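Local atomic coordinates of putative Nitroreductase (Anabaena variabilis ATCC 29413, PDB entry 3EO7), a protein that binds flavin mononucleotide and, as a member of the nitroreductase family, probably acts as an FMN-dependent oxidoreductase. Residues Pro108-Val113 with Ile165-Phe170; Lys41-Gly46 with Asn127-Thr132; Arg338-Glu343 with Ile504-Arg509. One frame throughout, in Å; residues are numbered along the deposited sequence.

Contact 1. Residues Pro108-Val113 with Ile165-Phe170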
loop_
_atom_site.group_PDB
_atom_site.type_symbol
_atom_site.label_atom_id
_atom_site.label_comp_id
_atom_site.label_asym_id
_atom_site.label_seq_id
_atom_site.Cartn_x
_atom_site.Cartn_y
_atom_site.Cartn_z
ATOM N N PRO A 108 -8.782 -6.044 -4.668
ATOM C CA PRO A 108 -9.802 -5.708 -3.667
ATOM C C PRO A 108 -10.121 -4.204 -3.589
ATOM O O PRO A 108 -11.251 -3.833 -3.259
ATOM C CB PRO A 108 -9.177 -6.209 -2.341
ATOM C CG PRO A 108 -7.683 -6.131 -2.597
ATOM C CD PRO A 108 -7.560 -6.581 -4.042
ATOM N N ALA A 109 -9.165 -3.343 -3.925
ATOM C CA ALA A 109 -9.381 -1.899 -3.787
ATOM C C ALA A 109 -10.293 -1.305 -4.850
ATOM O O ALA A 109 -10.269 -1.726 -6.019
ATOM C CB ALA A 109 -8.023 -1.137 -3.759
ATOM N N GLU A 110 -11.133 -0.360 -4.410
ATOM C CA GLU A 110 -11.982 0.433 -5.291
ATOM C C GLU A 110 -11.673 1.889 -4.981
ATOM O O GLU A 110 -11.503 2.260 -3.811
ATOM C CB GLU A 110 -13.503 0.196 -5.061
ATOM C CG GLU A 110 -14.007 -0.983 -5.797
ATOM C CD GLU A 110 -14.028 -0.774 -7.290
ATOM O OE1 GLU A 110 -14.501 0.292 -7.797
ATOM O OE2 GLU A 110 -13.628 -1.721 -7.987
ATOM N N VAL A 111 -11.606 2.686 -6.044
ATOM C CA VAL A 111 -11.318 4.099 -5.950
ATOM C C VAL A 111 -12.564 4.910 -6.222
ATOM O O VAL A 111 -13.207 4.760 -7.272
ATOM C CB VAL A 111 -10.189 4.495 -6.925
ATOM C CG1 VAL A 111 -10.014 6.047 -6.986
ATOM C CG2 VAL A 111 -8.854 3.779 -6.530
ATOM N N TYR A 112 -12.866 5.802 -5.280
ATOM C CA TYR A 112 -13.947 6.748 -5.428
ATOM C C TYR A 112 -13.404 8.166 -5.398
ATOM O O TYR A 112 -12.395 8.422 -4.773
ATOM C CB TYR A 112 -14.937 6.610 -4.280
ATOM C CG TYR A 112 -15.628 5.282 -4.259
ATOM C CD1 TYR A 112 -15.039 4.187 -3.655
ATOM C CD2 TYR A 112 -16.863 5.129 -4.856
ATOM C CE1 TYR A 112 -15.650 2.937 -3.667
ATOM C CE2 TYR A 112 -17.501 3.891 -4.882
ATOM C CZ TYR A 112 -16.907 2.808 -4.270
ATOM O OH TYR A 112 -17.554 1.601 -4.293
ATOM N N VAL A 113 -14.101 9.072 -6.075
ATOM C CA VAL A 113 -13.812 10.491 -5.966
ATOM C C VAL A 113 -15.057 11.161 -5.391
ATOM O O VAL A 113 -16.199 10.938 -5.868
ATOM C CB VAL A 113 -13.460 11.145 -7.316
ATOM C CG1 VAL A 113 -13.340 12.660 -7.176
ATOM C CG2 VAL A 113 -12.158 10.564 -7.899
ATOM N N ILE A 165 -11.550 8.309 -1.948
ATOM C CA ILE A 165 -11.760 7.371 -0.866
ATOM C C ILE A 165 -11.442 6.014 -1.466
ATOM O O ILE A 165 -11.929 5.676 -2.565
ATOM C CB ILE A 165 -13.176 7.409 -0.255
ATOM C CG1 ILE A 165 -13.483 8.831 0.270
ATOM C CG2 ILE A 165 -13.287 6.316 0.834
ATOM C CD1 ILE A 165 -14.907 8.972 0.878
ATOM N N VAL A 166 -10.637 5.234 -0.745
ATOM C CA VAL A 166 -10.281 3.884 -1.170
ATOM C C VAL A 166 -11.002 2.925 -0.256
ATOM O O VAL A 166 -10.879 3.007 0.976
ATOM C CB VAL A 166 -8.782 3.571 -1.123
ATOM C CG1 VAL A 166 -8.509 2.135 -1.671
ATOM C CG2 VAL A 166 -8.016 4.578 -1.940
ATOM N N THR A 167 -11.774 2.035 -0.869
ATOM C CA THR A 167 -12.444 0.993 -0.133
ATOM C C THR A 167 -11.870 -0.365 -0.553
ATOM O O THR A 167 -11.108 -0.460 -1.546
ATOM C CB THR A 167 -13.935 0.940 -0.477
ATOM O OG1 THR A 167 -14.100 0.508 -1.837
ATOM C CG2 THR A 167 -14.649 2.275 -0.213
ATOM N N ALA A 168 -12.261 -1.397 0.199
ATOM C CA ALA A 168 -11.904 -2.798 -0.089
ATOM C C ALA A 168 -13.201 -3.587 -0.263
ATOM O O ALA A 168 -14.100 -3.494 0.599
ATOM C CB ALA A 168 -11.040 -3.438 1.065
ATOM N N VAL A 169 -13.301 -4.335 -1.370
ATOM C CA VAL A 169 -14.418 -5.262 -1.640
ATOM C C VAL A 169 -13.839 -6.607 -1.170
ATOM O O VAL A 169 -12.998 -7.251 -1.840
ATOM C CB VAL A 169 -14.841 -5.286 -3.120
ATOM C CG1 VAL A 169 -15.950 -6.284 -3.312
ATOM C CG2 VAL A 169 -15.279 -3.873 -3.584
ATOM N N PHE A 170 -14.241 -6.999 0.031
ATOM C CA PHE A 170 -13.575 -8.091 0.736
ATOM C C PHE A 170 -13.473 -9.396 -0.023
ATOM O O PHE A 170 -12.398 -10.008 -0.062
ATOM C CB PHE A 170 -14.260 -8.352 2.072
ATOM C CG PHE A 170 -14.453 -7.107 2.906
ATOM C CD1 PHE A 170 -13.357 -6.316 3.308
ATOM C CD2 PHE A 170 -15.714 -6.731 3.292
ATOM C CE1 PHE A 170 -13.560 -5.181 4.068
ATOM C CE2 PHE A 170 -15.903 -5.584 4.046
ATOM C CZ PHE A 170 -14.824 -4.822 4.418
#

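Contact 2. Residues Lys41-Gly46 with Asn127-Thr132. With ACT (acetate ion), chain J.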
loop_
_atom_site.group_PDB
_atom_site.type_symbol
_atom_site.label_atom_id
_atom_site.label_comp_id
_atom_site.label_asym_id
_atom_site.label_seq_id
_atom_site.Cartn_x
_atom_site.Cartn_y
_atom_site.Cartn_z
ATOM N N LYS A 41 -16.826 -2.668 -10.350
ATOM C CA LYS A 41 -18.209 -2.405 -9.956
ATOM C C LYS A 41 -19.043 -1.921 -11.142
ATOM O O LYS A 41 -18.567 -1.146 -11.983
ATOM C CB LYS A 41 -18.314 -1.374 -8.833
ATOM C CG LYS A 41 -17.687 -1.821 -7.517
ATOM C CD LYS A 41 -17.992 -0.908 -6.345
ATOM C CE LYS A 41 -19.462 -0.831 -5.951
ATOM N NZ LYS A 41 -19.668 -0.175 -4.619
ATOM N N GLU A 42 -20.303 -2.359 -11.184
ATOM C CA GLU A 42 -21.255 -1.939 -12.220
ATOM C C GLU A 42 -22.239 -0.944 -11.650
ATOM O O GLU A 42 -22.695 -1.089 -10.511
ATOM C CB GLU A 42 -22.069 -3.131 -12.721
ATOM C CG GLU A 42 -21.241 -4.288 -13.179
ATOM C CD GLU A 42 -20.491 -4.006 -14.460
ATOM O OE1 GLU A 42 -20.639 -2.893 -15.022
ATOM O OE2 GLU A 42 -19.753 -4.918 -14.898
ATOM N N TYR A 43 -22.542 0.087 -12.419
ATOM C CA TYR A 43 -23.556 1.074 -12.034
ATOM C C TYR A 43 -24.619 1.137 -13.128
ATOM O O TYR A 43 -24.314 1.203 -14.317
ATOM C CB TYR A 43 -22.943 2.424 -11.779
ATOM C CG TYR A 43 -22.115 2.431 -10.548
ATOM C CD1 TYR A 43 -20.793 2.003 -10.582
ATOM C CD2 TYR A 43 -22.646 2.828 -9.322
ATOM C CE1 TYR A 43 -20.039 1.990 -9.463
ATOM C CE2 TYR A 43 -21.877 2.813 -8.193
ATOM C CZ TYR A 43 -20.572 2.366 -8.274
ATOM O OH TYR A 43 -19.814 2.363 -7.155
ATOM N N LYS A 44 -25.866 1.030 -12.722
ATOM C CA LYS A 44 -26.962 1.055 -13.673
ATOM C C LYS A 44 -27.471 2.489 -13.775
ATOM O O LYS A 44 -28.102 2.848 -14.754
ATOM C CB LYS A 44 -28.079 0.088 -13.237
ATOM N N ILE A 45 -27.156 3.318 -12.784
ATOM C CA ILE A 45 -27.643 4.684 -12.757
ATOM C C ILE A 45 -26.505 5.670 -12.526
ATOM O O ILE A 45 -25.711 5.497 -11.623
ATOM C CB ILE A 45 -28.759 4.847 -11.677
ATOM C CG1 ILE A 45 -28.236 4.483 -10.279
ATOM C CG2 ILE A 45 -29.974 3.955 -12.023
ATOM C CD1 ILE A 45 -29.273 4.619 -9.148
ATOM N N GLY A 46 -26.424 6.689 -13.369
ATOM C CA GLY A 46 -25.415 7.725 -13.232
ATOM C C GLY A 46 -24.809 8.132 -14.554
ATOM O O GLY A 46 -24.905 7.417 -15.543
ATOM N N ASN A 127 -17.466 6.843 -8.928
ATOM C CA ASN A 127 -16.692 5.623 -8.875
ATOM C C ASN A 127 -15.730 5.617 -10.070
ATOM O O ASN A 127 -16.147 5.863 -11.212
ATOM C CB ASN A 127 -17.588 4.390 -8.926
ATOM C CG ASN A 127 -16.791 3.105 -8.951
ATOM O OD1 ASN A 127 -16.689 2.486 -9.995
ATOM N ND2 ASN A 127 -16.155 2.741 -7.820
ATOM N N TYR A 128 -14.482 5.287 -9.815
ATOM C CA TYR A 128 -13.484 5.165 -10.875
ATOM C C TYR A 128 -13.604 3.795 -11.582
ATOM O O TYR A 128 -13.443 2.753 -10.978
ATOM C CB TYR A 128 -12.046 5.392 -10.345
ATOM C CG TYR A 128 -11.035 5.225 -11.475
ATOM C CD1 TYR A 128 -11.063 6.076 -12.589
ATOM C CD2 TYR A 128 -10.104 4.194 -11.456
ATOM C CE1 TYR A 128 -10.203 5.875 -13.673
ATOM C CE2 TYR A 128 -9.194 4.014 -12.508
ATOM C CZ TYR A 128 -9.259 4.847 -13.614
ATOM O OH TYR A 128 -8.375 4.620 -14.619
ATOM N N GLN A 129 -13.864 3.836 -12.869
ATOM C CA GLN A 129 -14.019 2.638 -13.688
ATOM C C GLN A 129 -12.716 2.363 -14.443
ATOM O O GLN A 129 -12.416 3.024 -15.434
ATOM C CB GLN A 129 -15.148 2.873 -14.677
ATOM C CG GLN A 129 -16.501 2.944 -14.035
ATOM C CD GLN A 129 -17.031 1.571 -13.715
ATOM O OE1 GLN A 129 -17.015 0.686 -14.574
ATOM N NE2 GLN A 129 -17.484 1.369 -12.486
ATOM N N CYS A 130 -11.938 1.425 -13.934
ATOM C CA CYS A 130 -10.664 1.013 -14.521
ATOM C C CYS A 130 -10.837 0.551 -15.961
ATOM O O CYS A 130 -10.005 0.847 -16.809
ATOM C CB CYS A 130 -10.046 -0.139 -13.699
ATOM S SG CYS A 130 -9.593 0.275 -12.003
ATOM N N ARG A 131 -11.937 -0.135 -16.252
ATOM C CA ARG A 131 -12.131 -0.723 -17.586
ATOM C C ARG A 131 -12.213 0.265 -18.728
ATOM O O ARG A 131 -11.788 -0.024 -19.837
ATOM C CB ARG A 131 -13.379 -1.610 -17.610
ATOM C CG ARG A 131 -13.174 -2.929 -16.918
ATOM C CD ARG A 131 -14.517 -3.622 -16.800
ATOM N NE ARG A 131 -15.358 -2.798 -15.939
ATOM C CZ ARG A 131 -16.631 -3.026 -15.657
ATOM N NH1 ARG A 131 -17.239 -4.105 -16.141
ATOM N NH2 ARG A 131 -17.276 -2.170 -14.859
ATOM N N THR A 132 -12.780 1.427 -18.463
ATOM C CA THR A 132 -13.010 2.422 -19.476
ATOM C C THR A 132 -12.270 3.735 -19.190
ATOM O O THR A 132 -12.344 4.681 -19.979
ATOM C CB THR A 132 -14.525 2.688 -19.557
ATOM O OG1 THR A 132 -15.010 3.052 -18.258
ATOM C CG2 THR A 132 -15.231 1.408 -20.054
HETATM C C ACT J . -21.172 0.727 -15.599
HETATM O O ACT J . -20.155 0.759 -14.859
HETATM O OXT ACT J . -21.684 -0.398 -15.778
HETATM C CH3 ACT J . -21.775 1.945 -16.234
HETATM O O HOH W 1 -15.300 -0.043 -10.302
#

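Contact 3. Residues Arg338-Glu343 with Ile504-Arg509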
loop_
_atom_site.group_PDB
_atom_site.type_symbol
_atom_site.label_atom_id
_atom_site.label_comp_id
_atom_site.label_asym_id
_atom_site.label_seq_id
_atom_site.Cartn_x
_atom_site.Cartn_y
_atom_site.Cartn_z
ATOM N N ARG A 338 8.324 -12.295 -12.577
ATOM C CA ARG A 338 7.963 -13.692 -12.421
ATOM C C ARG A 338 9.090 -14.527 -11.844
ATOM O O ARG A 338 8.842 -15.404 -11.021
ATOM C CB ARG A 338 7.543 -14.288 -13.770
ATOM C CG ARG A 338 7.171 -15.788 -13.707
ATOM C CD ARG A 338 6.982 -16.461 -15.098
ATOM N NE ARG A 338 6.334 -17.774 -14.958
ATOM C CZ ARG A 338 5.025 -17.956 -14.745
ATOM N NH1 ARG A 338 4.202 -16.914 -14.629
ATOM N NH2 ARG A 338 4.530 -19.193 -14.633
ATOM N N ALA A 339 10.312 -14.246 -12.264
ATOM C CA ALA A 339 11.464 -15.048 -11.869
ATOM C C ALA A 339 12.743 -14.247 -12.028
ATOM O O ALA A 339 12.814 -13.351 -12.868
ATOM C CB ALA A 339 11.528 -16.342 -12.719
ATOM N N TYR A 340 13.727 -14.560 -11.193
ATOM C CA TYR A 340 15.038 -13.936 -11.225
ATOM C C TYR A 340 16.047 -14.877 -11.838
ATOM O O TYR A 340 15.855 -16.081 -11.817
ATOM C CB TYR A 340 15.527 -13.568 -9.817
ATOM C CG TYR A 340 14.558 -12.643 -9.119
ATOM C CD1 TYR A 340 14.108 -11.496 -9.758
ATOM C CD2 TYR A 340 14.145 -12.900 -7.819
ATOM C CE1 TYR A 340 13.198 -10.631 -9.139
ATOM C CE2 TYR A 340 13.233 -12.046 -7.171
ATOM C CZ TYR A 340 12.791 -10.916 -7.827
ATOM O OH TYR A 340 11.897 -10.070 -7.205
ATOM N N ASN A 341 17.121 -14.309 -12.375
ATOM C CA ASN A 341 18.218 -15.129 -12.939
ATOM C C ASN A 341 19.282 -15.489 -11.914
ATOM O O ASN A 341 20.243 -16.199 -12.233
ATOM C CB ASN A 341 18.828 -14.473 -14.188
ATOM C CG ASN A 341 19.516 -13.156 -13.908
ATOM O OD1 ASN A 341 19.745 -12.788 -12.757
ATOM N ND2 ASN A 341 19.851 -12.427 -14.974
ATOM N N GLY A 342 19.145 -14.979 -10.696
ATOM C CA GLY A 342 20.116 -15.237 -9.636
ATOM C C GLY A 342 21.323 -14.315 -9.646
ATOM O O GLY A 342 22.187 -14.431 -8.775
ATOM N N GLU A 343 21.406 -13.399 -10.606
ATOM C CA GLU A 343 22.522 -12.470 -10.646
ATOM C C GLU A 343 22.427 -11.457 -9.511
ATOM O O GLU A 343 21.358 -11.252 -8.943
ATOM C CB GLU A 343 22.613 -11.748 -11.986
ATOM C CG GLU A 343 23.003 -12.647 -13.136
ATOM C CD GLU A 343 23.064 -11.891 -14.481
ATOM O OE1 GLU A 343 22.480 -10.775 -14.615
ATOM O OE2 GLU A 343 23.685 -12.440 -15.417
ATOM N N ILE A 504 6.991 -8.874 2.766
ATOM C CA ILE A 504 8.257 -9.226 2.149
ATOM C C ILE A 504 8.289 -8.658 0.733
ATOM O O ILE A 504 7.307 -8.732 -0.002
ATOM C CB ILE A 504 8.423 -10.763 2.066
ATOM C CG1 ILE A 504 8.425 -11.340 3.474
ATOM C CG2 ILE A 504 9.628 -11.170 1.210
ATOM C CD1 ILE A 504 8.472 -12.893 3.512
ATOM N N THR A 505 9.425 -8.082 0.377
ATOM C CA THR A 505 9.664 -7.593 -0.982
ATOM C C THR A 505 11.005 -8.168 -1.471
ATOM O O THR A 505 12.041 -7.906 -0.872
ATOM C CB THR A 505 9.679 -6.069 -1.087
ATOM O OG1 THR A 505 8.444 -5.514 -0.639
ATOM C CG2 THR A 505 9.990 -5.610 -2.566
ATOM N N THR A 506 10.944 -8.961 -2.539
ATOM C CA THR A 506 12.107 -9.580 -3.156
ATOM C C THR A 506 12.632 -8.658 -4.240
ATOM O O THR A 506 11.869 -7.948 -4.880
ATOM C CB THR A 506 11.807 -10.984 -3.762
ATOM O OG1 THR A 506 10.835 -10.870 -4.823
ATOM C CG2 THR A 506 11.306 -11.980 -2.656
ATOM N N LEU A 507 13.949 -8.682 -4.402
ATOM C CA LEU A 507 14.648 -7.894 -5.370
ATOM C C LEU A 507 15.700 -8.768 -6.060
ATOM O O LEU A 507 16.422 -9.525 -5.411
ATOM C CB LEU A 507 15.352 -6.729 -4.677
ATOM C CG LEU A 507 14.474 -5.733 -3.933
ATOM C CD1 LEU A 507 15.279 -4.882 -2.951
ATOM C CD2 LEU A 507 13.730 -4.882 -5.007
ATOM N N GLY A 508 15.818 -8.608 -7.360
ATOM C CA GLY A 508 16.783 -9.402 -8.126
ATOM C C GLY A 508 16.972 -8.864 -9.513
ATOM O O GLY A 508 16.689 -7.698 -9.774
ATOM N N ARG A 509 17.522 -9.704 -10.396
ATOM C CA ARG A 509 17.646 -9.354 -11.811
ATOM C C ARG A 509 16.679 -10.294 -12.540
ATOM O O ARG A 509 16.626 -11.496 -12.273
ATOM C CB ARG A 509 19.078 -9.452 -12.359
ATOM C CG ARG A 509 20.142 -8.694 -11.541
ATOM C CD ARG A 509 21.383 -8.312 -12.337
ATOM N NE ARG A 509 21.192 -6.990 -12.920
ATOM C CZ ARG A 509 21.496 -5.838 -12.309
ATOM N NH1 ARG A 509 22.072 -5.803 -11.117
ATOM N NH2 ARG A 509 21.254 -4.697 -12.926
HETATM O O HOH W 2 18.637 -12.229 -9.054
#

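Contact 1. Residues Pro108-Val113 with Ile165-Phe170
Tyr112 and Thr167 cross at about a right angle on the face of the sheet they share with Glu110 and Ile165. The threonine comes to the edge of the ring, its OG1 near the ring plane and 3.4 Å from Tyr112 CE1, while CG2 touches CD1 and CE1. With chi1 at 68°, Thr167 OG1 sits between its own backbone N and carbonyl carbon and also meets Glu110 CB. Farther along, Glu110 CG rests on Val169 CG2 at 3.9 Å. On the other face, Ala109 CB packs against Val166 CG1, and helix 181-202 covers this face at Val111 and Ala168. The strands, 109-115 and 162-169, are antiparallel neighbours within a seven-stranded sheet. Their backbone hydrogen bonds run from Val169 N to Pro108 O (2.8 Å) through to the reciprocal pair of Tyr112 and Ile165. Losing the ring and hydroxyl to an alanine at Tyr112 would probably open a gap beside Thr167 and deprive Glu229 and Lys41 of a shared partner. Glu229 also bonds Thr167 OG1 and forms a salt bridge with Lys41; Glu110 forms one with Arg172 through OE2 and accepts from Asn127 ND2 at OE1. The buried polar ends are thus paired, and the lysine and arginine probably help keep both glutamates ionised.

Contact 2. Residues Lys41-Gly46 with Asn127-Thr132
The ring of Tyr43 and the amide of Asn127 meet with their planes 39° apart, Tyr43 CE1 lying 3.4 Å from Asn127 OD1 and the phenol oxygen lying near Asn127 CB. Gln129 NE2 and an oxygen of a bound acetate, probably from the crystallisation liquor, lie at the ring's edge near its plane; the glutamine amide stands almost perpendicular to the ring, and the Tyr138 ring, from strand 134-139, stacks with the Tyr43 ring. At the edge of the Arg131 guanidinium sits the carboxylate of Glu42, turned 64° from it. Arg131 NH1 makes a salt bridge to Glu42 OE2 at 2.9 Å, on its syn side but tilted out of the carboxylate plane, and a bend at chi2 (-70°) folds the glutamate back to meet it. The loop 41-46, which leads into edge strand 47-50, here lies across the end of strand 124-129 of the antiparallel sheet. Gln129 fastens the two: NE2 gives a nearly straight bond to Lys41 O, 2.8 Å long and in the amide plane, and a second, more bent one to Asn127 OD1. Its OE1 in turn accepts from Arg131 NH2 at 2.9 Å on an in-plane lone pair, which helps fix the rotation of the amide. A water accepts from Lys41 N, 3.0 Å away, and probably donates to Asn127 OD1.

Contact 3. Residues Arg338-Glu343 with Ile504-Arg509
Tyr340 lays one face of its ring over the backbone at Gly508, whose CA stands 3.9 Å from the centroid of the Tyr340 ring and 17° off its normal, a CH-pi contact. The glycine is what permits such closeness, since a CB here would point at the ring and run into Tyr340 CG. Leu507 C lies above the same face, offset toward the rim. Beyond the ring, the Tyr340 hydroxyl donates to Thr506 OG1 at 2.7 Å, and Thr506 OG1 also bonds Ser479 O on the neighbouring strand 477-481. Setting chi1 at 63° places that threonine oxygen between its backbone N and carbonyl carbon, facing the phenol. Leu427 and Asp430 of helix 426-430 pack on the tyrosine as well. The contact joins the loop after helix 325-333 to the end of strand 500-508, part of the mixed sheet in the second nitroreductase-family region. Where the strand runs out, Asn341 N donates to Arg509 O, 2.9 Å away and nearly along the C=O axis, and the same carbonyl oxygen lies near Tyr340 CA. Asn341 then closes an Asx turn, its OD1 accepting from Glu343 N at 2.8 Å, with Gly342 in between at a positive phi of 84°. The Asn341 side chain lies alongside Arg509, pointing the same way, with OD1 3.4 Å from Arg509 CB. Glu343 instead crosses the arginine at about a right angle: its OE1 is 3.5 Å from Arg509 CD and does not reach salt-bridge distance of the guanidinium, which pairs with Glu349 through NH1. A water donates to Glu343 O and accepts from Arg509 N, bridging the two backbones.

Contacts 1 and 2 are neighbours, their centres 12 Å apart, in one antiparallel sheet where strand 109-115 lies between 124-129 and 162-169. They touch directly: Tyr112 OH is 2.8 Å from Lys41 NZ, a probable hydrogen bond, and Val111 O is 2.9 Å from Tyr128 N, a probable backbone hydrogen bond between adjacent strands. Contact 3 belongs to the other family region, with its centre about 30 Å from that of contact 1 and 36 Å from that of contact 2. Contacts 1 and 3 both come near the flavin: the side chain of Pro108 in contact 1 is about 8 Å from FMN and that of Thr506 in contact 3 about 7 Å, whereas contact 2 lies away from the FMN-binding residues.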